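Local coordinates for protein caspase-3 (Porites astreoides, PDB 6WI4) that probably cleaves proteins after aspartate residues as a caspase-family cysteine protease with a role in coral apoptosis, at residues 26-31 / 88-93; 148-153 / 167-172; 202-205 / 209-212. All blocks are in the same frame, centred on the assembly; numbering follows the deposited sequence.

Contact 1. Residues 26-31 / 88-93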
loop_
_atom_site.group_PDB
_atom_site.type_symbol
_atom_site.label_atom_id
_atom_site.label_comp_id
_atom_site.label_asym_id
_atom_site.label_seq_id
_atom_site.Cartn_x
_atom_site.Cartn_y
_atom_site.Cartn_z
ATOM N N SER A 26 -16.583 -4.147 14.458
ATOM C CA SER A 26 -16.089 -4.456 13.120
ATOM C C SER A 26 -16.336 -5.897 12.704
ATOM O O SER A 26 -16.239 -6.212 11.510
ATOM C CB SER A 26 -14.589 -4.159 13.043
ATOM O OG SER A 26 -13.846 -5.169 13.712
ATOM N N GLY A 27 -16.648 -6.779 13.649
ATOM C CA GLY A 27 -16.703 -8.189 13.356
ATOM C C GLY A 27 -15.356 -8.875 13.264
ATOM O O GLY A 27 -15.316 -10.103 13.108
ATOM N N MET A 28 -14.254 -8.129 13.362
ATOM C CA MET A 28 -12.914 -8.687 13.218
ATOM C C MET A 28 -12.155 -8.761 14.536
ATOM O O MET A 28 -10.939 -8.982 14.528
ATOM C CB MET A 28 -12.102 -7.871 12.199
ATOM C CG MET A 28 -12.648 -7.908 10.780
ATOM S SD MET A 28 -12.839 -9.572 10.091
ATOM C CE MET A 28 -11.204 -10.233 10.217
ATOM N N ASP A 29 -12.836 -8.603 15.677
ATOM C CA ASP A 29 -12.112 -8.566 16.945
ATOM C C ASP A 29 -11.406 -9.887 17.239
ATOM O O ASP A 29 -10.405 -9.902 17.965
ATOM C CB ASP A 29 -13.058 -8.195 18.093
ATOM C CG ASP A 29 -14.307 -9.048 18.119
ATOM O OD1 ASP A 29 -15.056 -9.040 17.120
ATOM O OD2 ASP A 29 -14.549 -9.715 19.147
ATOM N N ARG A 30 -11.895 -10.996 16.689
ATOM C CA ARG A 30 -11.260 -12.291 16.908
ATOM C C ARG A 30 -10.106 -12.560 15.953
ATOM O O ARG A 30 -9.487 -13.626 16.043
ATOM C CB ARG A 30 -12.290 -13.419 16.786
ATOM N N TYR A 31 -9.791 -11.630 15.054
ATOM C CA TYR A 31 -8.733 -11.826 14.061
ATOM C C TYR A 31 -7.729 -10.681 14.094
ATOM O O TYR A 31 -7.538 -9.975 13.102
ATOM C CB TYR A 31 -9.335 -11.982 12.664
ATOM C CG TYR A 31 -10.367 -13.095 12.596
ATOM C CD1 TYR A 31 -9.976 -14.419 12.462
ATOM C CD2 TYR A 31 -11.725 -12.817 12.680
ATOM C CE1 TYR A 31 -10.911 -15.440 12.406
ATOM C CE2 TYR A 31 -12.668 -13.834 12.628
ATOM C CZ TYR A 31 -12.253 -15.139 12.488
ATOM O OH TYR A 31 -13.187 -16.151 12.435
ATOM N N LEU A 88 -2.358 -1.052 6.213
ATOM C CA LEU A 88 -2.178 -2.451 6.572
ATOM C C LEU A 88 -3.363 -2.818 7.452
ATOM O O LEU A 88 -3.463 -2.332 8.583
ATOM C CB LEU A 88 -0.850 -2.645 7.313
ATOM C CG LEU A 88 0.350 -1.839 6.809
ATOM C CD1 LEU A 88 1.488 -1.939 7.829
ATOM C CD2 LEU A 88 0.805 -2.361 5.449
ATOM N N THR A 89 -4.277 -3.638 6.941
ATOM C CA THR A 89 -5.539 -3.842 7.655
ATOM C C THR A 89 -6.262 -5.046 7.058
ATOM O O THR A 89 -5.767 -5.698 6.135
ATOM C CB THR A 89 -6.400 -2.570 7.607
ATOM O OG1 THR A 89 -7.526 -2.706 8.489
ATOM C CG2 THR A 89 -6.892 -2.240 6.187
ATOM N N HIS A 90 -7.444 -5.344 7.601
ATOM C CA HIS A 90 -8.328 -6.313 6.973
ATOM C C HIS A 90 -9.050 -5.675 5.789
ATOM O O HIS A 90 -9.163 -4.451 5.680
ATOM C CB HIS A 90 -9.355 -6.840 7.983
ATOM C CG HIS A 90 -8.816 -7.909 8.880
ATOM N ND1 HIS A 90 -8.298 -9.083 8.390
ATOM C CD2 HIS A 90 -8.730 -7.995 10.229
ATOM C CE1 HIS A 90 -7.896 -9.845 9.391
ATOM N NE2 HIS A 90 -8.158 -9.210 10.521
ATOM N N GLY A 91 -9.560 -6.522 4.901
ATOM C CA GLY A 91 -10.351 -6.005 3.799
ATOM C C GLY A 91 -11.233 -7.062 3.183
ATOM O O GLY A 91 -11.172 -8.245 3.519
ATOM N N GLU A 92 -12.074 -6.590 2.263
ATOM C CA GLU A 92 -12.851 -7.431 1.363
ATOM C C GLU A 92 -12.801 -6.764 -0.002
ATOM O O GLU A 92 -12.144 -5.734 -0.178
ATOM C CB GLU A 92 -14.289 -7.620 1.865
ATOM C CG GLU A 92 -14.587 -9.017 2.380
ATOM C CD GLU A 92 -14.938 -10.018 1.270
ATOM O OE1 GLU A 92 -15.122 -9.616 0.088
ATOM O OE2 GLU A 92 -15.045 -11.220 1.593
ATOM N N GLU A 93 -13.493 -7.335 -0.986
ATOM C CA GLU A 93 -13.387 -6.763 -2.324
ATOM C C GLU A 93 -13.914 -5.330 -2.342
ATOM O O GLU A 93 -15.089 -5.082 -2.047
ATOM C CB GLU A 93 -14.129 -7.619 -3.350
ATOM C CG GLU A 93 -13.720 -7.266 -4.762
ATOM C CD GLU A 93 -14.113 -8.308 -5.788
ATOM O OE1 GLU A 93 -14.013 -7.992 -6.991
ATOM O OE2 GLU A 93 -14.516 -9.424 -5.390
#

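Contact 2. Residues 148-153 / 167-172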
loop_
_atom_site.group_PDB
_atom_site.type_symbol
_atom_site.label_atom_id
_atom_site.label_comp_id
_atom_site.label_asym_id
_atom_site.label_seq_id
_atom_site.Cartn_x
_atom_site.Cartn_y
_atom_site.Cartn_z
ATOM N N VAL A 148 -1.090 5.425 -8.787
ATOM C CA VAL A 148 -0.730 4.019 -8.926
ATOM C C VAL A 148 -1.137 3.318 -7.640
ATOM O O VAL A 148 -0.891 3.831 -6.542
ATOM C CB VAL A 148 0.766 3.819 -9.258
ATOM C CG1 VAL A 148 1.690 4.463 -8.219
ATOM C CG2 VAL A 148 1.067 2.347 -9.431
ATOM N N TYR A 149 -1.823 2.184 -7.772
ATOM C CA TYR A 149 -2.388 1.470 -6.634
ATOM C C TYR A 149 -1.743 0.096 -6.605
ATOM O O TYR A 149 -1.986 -0.729 -7.497
ATOM C CB TYR A 149 -3.911 1.366 -6.732
ATOM C CG TYR A 149 -4.632 2.666 -7.050
ATOM C CD1 TYR A 149 -4.877 3.035 -8.362
ATOM C CD2 TYR A 149 -5.080 3.511 -6.039
ATOM C CE1 TYR A 149 -5.556 4.213 -8.670
ATOM C CE2 TYR A 149 -5.745 4.695 -6.345
ATOM C CZ TYR A 149 -5.987 5.032 -7.656
ATOM O OH TYR A 149 -6.662 6.197 -7.980
ATOM N N ALA A 150 -0.894 -0.136 -5.607
ATOM C CA ALA A 150 -0.150 -1.381 -5.484
ATOM C C ALA A 150 -0.870 -2.264 -4.473
ATOM O O ALA A 150 -0.822 -2.007 -3.267
ATOM C CB ALA A 150 1.291 -1.106 -5.066
ATOM N N TYR A 151 -1.543 -3.297 -4.967
ATOM C CA TYR A 151 -2.362 -4.188 -4.155
ATOM C C TYR A 151 -1.613 -5.473 -3.824
ATOM O O TYR A 151 -0.955 -6.052 -4.689
ATOM C CB TYR A 151 -3.631 -4.562 -4.917
ATOM C CG TYR A 151 -4.702 -3.509 -4.960
ATOM C CD1 TYR A 151 -5.658 -3.427 -3.954
ATOM C CD2 TYR A 151 -4.795 -2.637 -6.032
ATOM C CE1 TYR A 151 -6.679 -2.497 -4.011
ATOM C CE2 TYR A 151 -5.811 -1.692 -6.098
ATOM C CZ TYR A 151 -6.746 -1.631 -5.079
ATOM O OH TYR A 151 -7.764 -0.705 -5.125
ATOM N N SER A 152 -1.783 -5.958 -2.591
ATOM C CA SER A 152 -1.079 -7.170 -2.170
ATOM C C SER A 152 -1.577 -8.429 -2.882
ATOM O O SER A 152 -0.811 -9.393 -3.010
ATOM C CB SER A 152 -1.192 -7.354 -0.653
ATOM O OG SER A 152 -2.525 -7.632 -0.225
ATOM N N THR A 153 -2.832 -8.464 -3.329
ATOM C CA THR A 153 -3.409 -9.688 -3.888
ATOM C C THR A 153 -4.263 -9.315 -5.101
ATOM O O THR A 153 -4.065 -8.267 -5.723
ATOM C CB THR A 153 -4.134 -10.495 -2.783
ATOM O OG1 THR A 153 -4.460 -11.798 -3.292
ATOM C CG2 THR A 153 -5.409 -9.807 -2.277
ATOM N N SER A 167 3.857 -9.582 6.218
ATOM C CA SER A 167 3.108 -10.075 5.070
ATOM C C SER A 167 4.017 -10.387 3.886
ATOM O O SER A 167 5.090 -9.796 3.707
ATOM C CB SER A 167 2.027 -9.077 4.644
ATOM O OG SER A 167 2.596 -7.893 4.102
ATOM N N TRP A 168 3.559 -11.332 3.064
ATOM C CA TRP A 168 4.292 -11.698 1.862
ATOM C C TRP A 168 4.534 -10.480 0.984
ATOM O O TRP A 168 5.645 -10.258 0.498
ATOM C CB TRP A 168 3.508 -12.735 1.067
ATOM C CG TRP A 168 3.317 -14.034 1.756
ATOM C CD1 TRP A 168 3.817 -14.412 2.972
ATOM C CD2 TRP A 168 2.572 -15.148 1.260
ATOM N NE1 TRP A 168 3.423 -15.703 3.257
ATOM C CE2 TRP A 168 2.657 -16.171 2.220
ATOM C CE3 TRP A 168 1.840 -15.376 0.089
ATOM C CZ2 TRP A 168 2.039 -17.409 2.044
ATOM C CZ3 TRP A 168 1.219 -16.594 -0.078
ATOM C CH2 TRP A 168 1.324 -17.598 0.890
ATOM N N PHE A 169 3.495 -9.675 0.774
ATOM C CA PHE A 169 3.616 -8.525 -0.113
ATOM C C PHE A 169 4.583 -7.483 0.440
ATOM O O PHE A 169 5.479 -7.025 -0.276
ATOM C CB PHE A 169 2.232 -7.926 -0.336
ATOM C CG PHE A 169 2.209 -6.679 -1.171
ATOM C CD1 PHE A 169 2.624 -6.698 -2.492
ATOM C CD2 PHE A 169 1.708 -5.504 -0.639
ATOM C CE1 PHE A 169 2.570 -5.554 -3.261
ATOM C CE2 PHE A 169 1.645 -4.345 -1.401
ATOM C CZ PHE A 169 2.076 -4.374 -2.714
ATOM N N ILE A 170 4.415 -7.078 1.704
ATOM C CA ILE A 170 5.265 -6.005 2.216
ATOM C C ILE A 170 6.702 -6.491 2.395
ATOM O O ILE A 170 7.650 -5.743 2.116
ATOM C CB ILE A 170 4.683 -5.411 3.514
ATOM C CG1 ILE A 170 3.304 -4.794 3.258
ATOM C CG2 ILE A 170 5.637 -4.356 4.090
ATOM C CD1 ILE A 170 3.304 -3.629 2.252
ATOM N N GLN A 171 6.894 -7.744 2.848
ATOM C CA GLN A 171 8.232 -8.344 2.887
ATOM C C GLN A 171 8.901 -8.255 1.520
ATOM O O GLN A 171 10.083 -7.905 1.403
ATOM C CB GLN A 171 8.163 -9.826 3.301
ATOM C CG GLN A 171 8.005 -10.169 4.779
ATOM C CD GLN A 171 8.165 -11.676 5.044
ATOM O OE1 GLN A 171 9.291 -12.189 5.102
ATOM N NE2 GLN A 171 7.040 -12.390 5.193
ATOM N N SER A 172 8.157 -8.618 0.476
ATOM C CA SER A 172 8.713 -8.643 -0.869
ATOM C C SER A 172 8.938 -7.235 -1.393
ATOM O O SER A 172 9.941 -6.965 -2.065
ATOM C CB SER A 172 7.782 -9.412 -1.811
ATOM O OG SER A 172 7.652 -10.767 -1.402
#

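Contact 3. Residues 202-205 / 209-212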
loop_
_atom_site.group_PDB
_atom_site.type_symbol
_atom_site.label_atom_id
_atom_site.label_comp_id
_atom_site.label_asym_id
_atom_site.label_seq_id
_atom_site.Cartn_x
_atom_site.Cartn_y
_atom_site.Cartn_z
ATOM N N SER A 202 1.425 -21.045 1.405
ATOM C CA SER A 202 1.101 -20.894 2.819
ATOM C C SER A 202 1.484 -22.153 3.584
ATOM O O SER A 202 1.430 -23.268 3.055
ATOM C CB SER A 202 -0.383 -20.606 3.030
ATOM O OG SER A 202 -1.154 -21.731 2.634
ATOM N N ARG A 203 1.876 -21.951 4.838
ATOM C CA ARG A 203 2.243 -23.020 5.765
ATOM C C ARG A 203 1.369 -22.837 6.998
ATOM O O ARG A 203 1.681 -22.017 7.871
ATOM C CB ARG A 203 3.723 -22.947 6.117
ATOM C CG ARG A 203 4.659 -23.440 5.058
ATOM C CD ARG A 203 6.108 -23.330 5.550
ATOM N NE ARG A 203 6.224 -23.647 6.979
ATOM C CZ ARG A 203 6.678 -24.802 7.466
ATOM N NH1 ARG A 203 6.736 -24.989 8.778
ATOM N NH2 ARG A 203 7.076 -25.771 6.651
ATOM N N THR A 204 0.254 -23.567 7.057
ATOM C CA THR A 204 -0.664 -23.478 8.175
ATOM C C THR A 204 -0.866 -24.790 8.900
ATOM O O THR A 204 -1.307 -24.768 10.051
ATOM C CB THR A 204 -2.048 -22.992 7.722
ATOM O OG1 THR A 204 -2.642 -23.995 6.893
ATOM C CG2 THR A 204 -1.944 -21.674 6.938
ATOM N N GLY A 205 -0.573 -25.915 8.263
ATOM C CA GLY A 205 -0.907 -27.218 8.814
ATOM C C GLY A 205 -2.378 -27.568 8.770
ATOM O O GLY A 205 -2.759 -28.646 9.241
ATOM N N SER A 209 -6.527 -24.530 4.436
ATOM C CA SER A 209 -5.805 -23.286 4.158
ATOM C C SER A 209 -4.340 -23.473 3.801
ATOM O O SER A 209 -3.642 -22.478 3.568
ATOM C CB SER A 209 -5.901 -22.351 5.369
ATOM O OG SER A 209 -5.195 -22.922 6.467
ATOM N N ASP A 210 -3.848 -24.701 3.756
ATOM C CA ASP A 210 -2.430 -24.967 3.591
ATOM C C ASP A 210 -2.028 -25.010 2.120
ATOM O O ASP A 210 -2.810 -25.390 1.243
ATOM C CB ASP A 210 -2.072 -26.289 4.263
ATOM C CG ASP A 210 -0.585 -26.469 4.435
ATOM O OD1 ASP A 210 0.016 -25.715 5.221
ATOM O OD2 ASP A 210 -0.022 -27.368 3.779
ATOM N N SER A 211 -0.783 -24.604 1.864
ATOM C CA SER A 211 -0.177 -24.628 0.533
ATOM C C SER A 211 -0.941 -23.782 -0.475
ATOM O O SER A 211 -1.003 -24.117 -1.658
ATOM C CB SER A 211 -0.019 -26.061 0.008
ATOM O OG SER A 211 0.831 -26.789 0.873
ATOM N N LYS A 212 -1.505 -22.667 -0.028
ATOM C CA LYS A 212 -2.233 -21.764 -0.908
ATOM C C LYS A 212 -1.307 -20.647 -1.369
ATOM O O LYS A 212 -0.229 -20.436 -0.811
ATOM C CB LYS A 212 -3.481 -21.194 -0.224
ATOM C CG LYS A 212 -4.430 -22.276 0.302
ATOM C CD LYS A 212 -4.929 -23.190 -0.813
ATOM C CE LYS A 212 -6.040 -24.082 -0.271
ATOM N NZ LYS A 212 -6.667 -24.934 -1.317
HETATM O O HOH W 1 2.957 -25.365 2.387
#

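Contact 1. Residues 26-31 / 88-93
M28 and Y31 converge on the imidazole of H90, one above the ring and the other at its rim. The polar link is one hydrogen bond: H90 NE2 donates to the backbone carbonyl Y31 O at 2.8 Å. It is nearly straight (N-H...O 173°), with the oxygen close to the ring plane and the donor in the carbonyl plane, a geometry that helps hold the ring at its rotation about CB-CG. H90 and G91 follow just after strand 83-88, and H90 is probably the catalytic histidine, judged by the His-Gly pair found there in caspases. The bound peptide lies beside it: G91 hydrogen-bonds to its backbone and H90 packs on it. A backbone carbonyl bonded to this histidine is consistent with that site.

The apolar part is a CH-pi contact, M28 CE standing 3.2 Å from the centroid of the H90 ring, over its centre. SD lies farther out above the same face. Bends in the M28 chain (chi2 -56°, chi3 -57°) fold the terminal methyl over the ring. At the rim, Y31 CB comes within 3.7 Å of H90 NE2.

Bonds within the loop shape it: a type I turn, closed by Y31 N to M28 O at 2.9 Å, follows an ST turn in which S26 OG accepts from M28 N.

Contact 2. Residues 148-153 / 167-172
In the hydrophobic layer between the central sheet of the caspase fold and its flanking helices, the ring of F169, from the first turn of helix 168-180, meets A150 and Y151 at the C-terminal end of strand 147-151 and S152 just after it. S152 lies over one face of the phenyl ring: its CA is 3.6 Å from the ring centroid of F169 and 18° off the normal, a CH-pi contact. Beside it, S152 CB comes to 3.4 Å from F169 CD2. Y151 O stands above the same face, displaced toward the rim, 3.8 Å from F169 CE1. At the far end of the ring, A150 CB reaches F169 CZ at 4.1 Å. With CG anti to the backbone N (chi1 177°), the F169 ring extends from the helix toward the strand end. V193 of helix 186-197 and Q128 of strand 123-128 also pack on this side chain.

The helix start is secured by its own polar groups. S167 is the N-cap, its OG accepting from I170 N at 3.1 Å, and D39 also bonds that OG. W168 O, in the first turn, is gripped by two donors of S172, one turn on: the hydroxyl OG at 2.8 Å and the backbone N, arriving from opposite faces of the carbonyl plane. W168 turns elsewhere, its indole stacked with W160 and Y200 and packed on an acidic side chain of the bound peptide.

No hydrogen bond joins the two segments. S152 OG bonds to S159 and S152 O to Q214, so the serine offers F169 its carbon atoms while OG and O are bonded to other residues; cohesion here therefore rests on close van der Waals and CH-pi packing.

Contact 3. Residues 202-205 / 209-212
The S202 hydroxyl points into the curve of segment 209-212 and does two jobs there. As donor, S202 OG bonds S209 O at 2.8 Å, in the carbonyl plane and on a lone pair; as acceptor, it takes K212 N at 2.8 Å, almost straight (170°). Its chi1 of 66°, with OG between the backbone N and the carbonyl carbon, sets it between these two partners. The S202 backbone adds two more bonds: S202 N to K212 O at 2.8 Å, and S211 N to S202 O, the donor lying above that carbonyl's plane. A water also donates to S202 O and hydrogen-bonds with S211 OG.

D210 reaches the other way, its carboxylate on segment 209-212 meeting the backbone amides of T204 and G205. OD1 receives T204 N at 2.8 Å, nearly along its C-O axis, and G205 N at 3.1 Å from above the carboxylate plane. CG stands anti to the backbone N of D210 (chi1 -166°), carrying the group across to these amides. Farther along, the hydroxyls T204 OG1 and S209 OG meet at 2.8 Å.

W160 packs against S202, T204, S209 and K212, and K212 NZ forms a salt bridge with D137. R203 N hydrogen-bonds to an acidic side chain of the bound peptide, as expected of the loop that borders the substrate groove in caspases.

Overall arrangement
Contacts 1, 2 and 3 follow in series along the chain, all within the caspase domain. Contact 1 joins the loop between strand 13-18 and helix 36-49 to the residues after strand 83-88; contact 2 joins the end of strand 147-151, in the same mixed central sheet, to the start of helix 168-180; contact 3 belongs to the loop between helix 186-197 and strand 217-220. Their centres are about 17 Å (1 and 2), 19 Å (2 and 3) and 20 Å (1 and 3) apart. Contact 2 touches both others: I170 packs on L88, and W168 on S202 and K212. Each has residues beside the bound peptide, so strand-end loops and a helix start together frame the substrate groove.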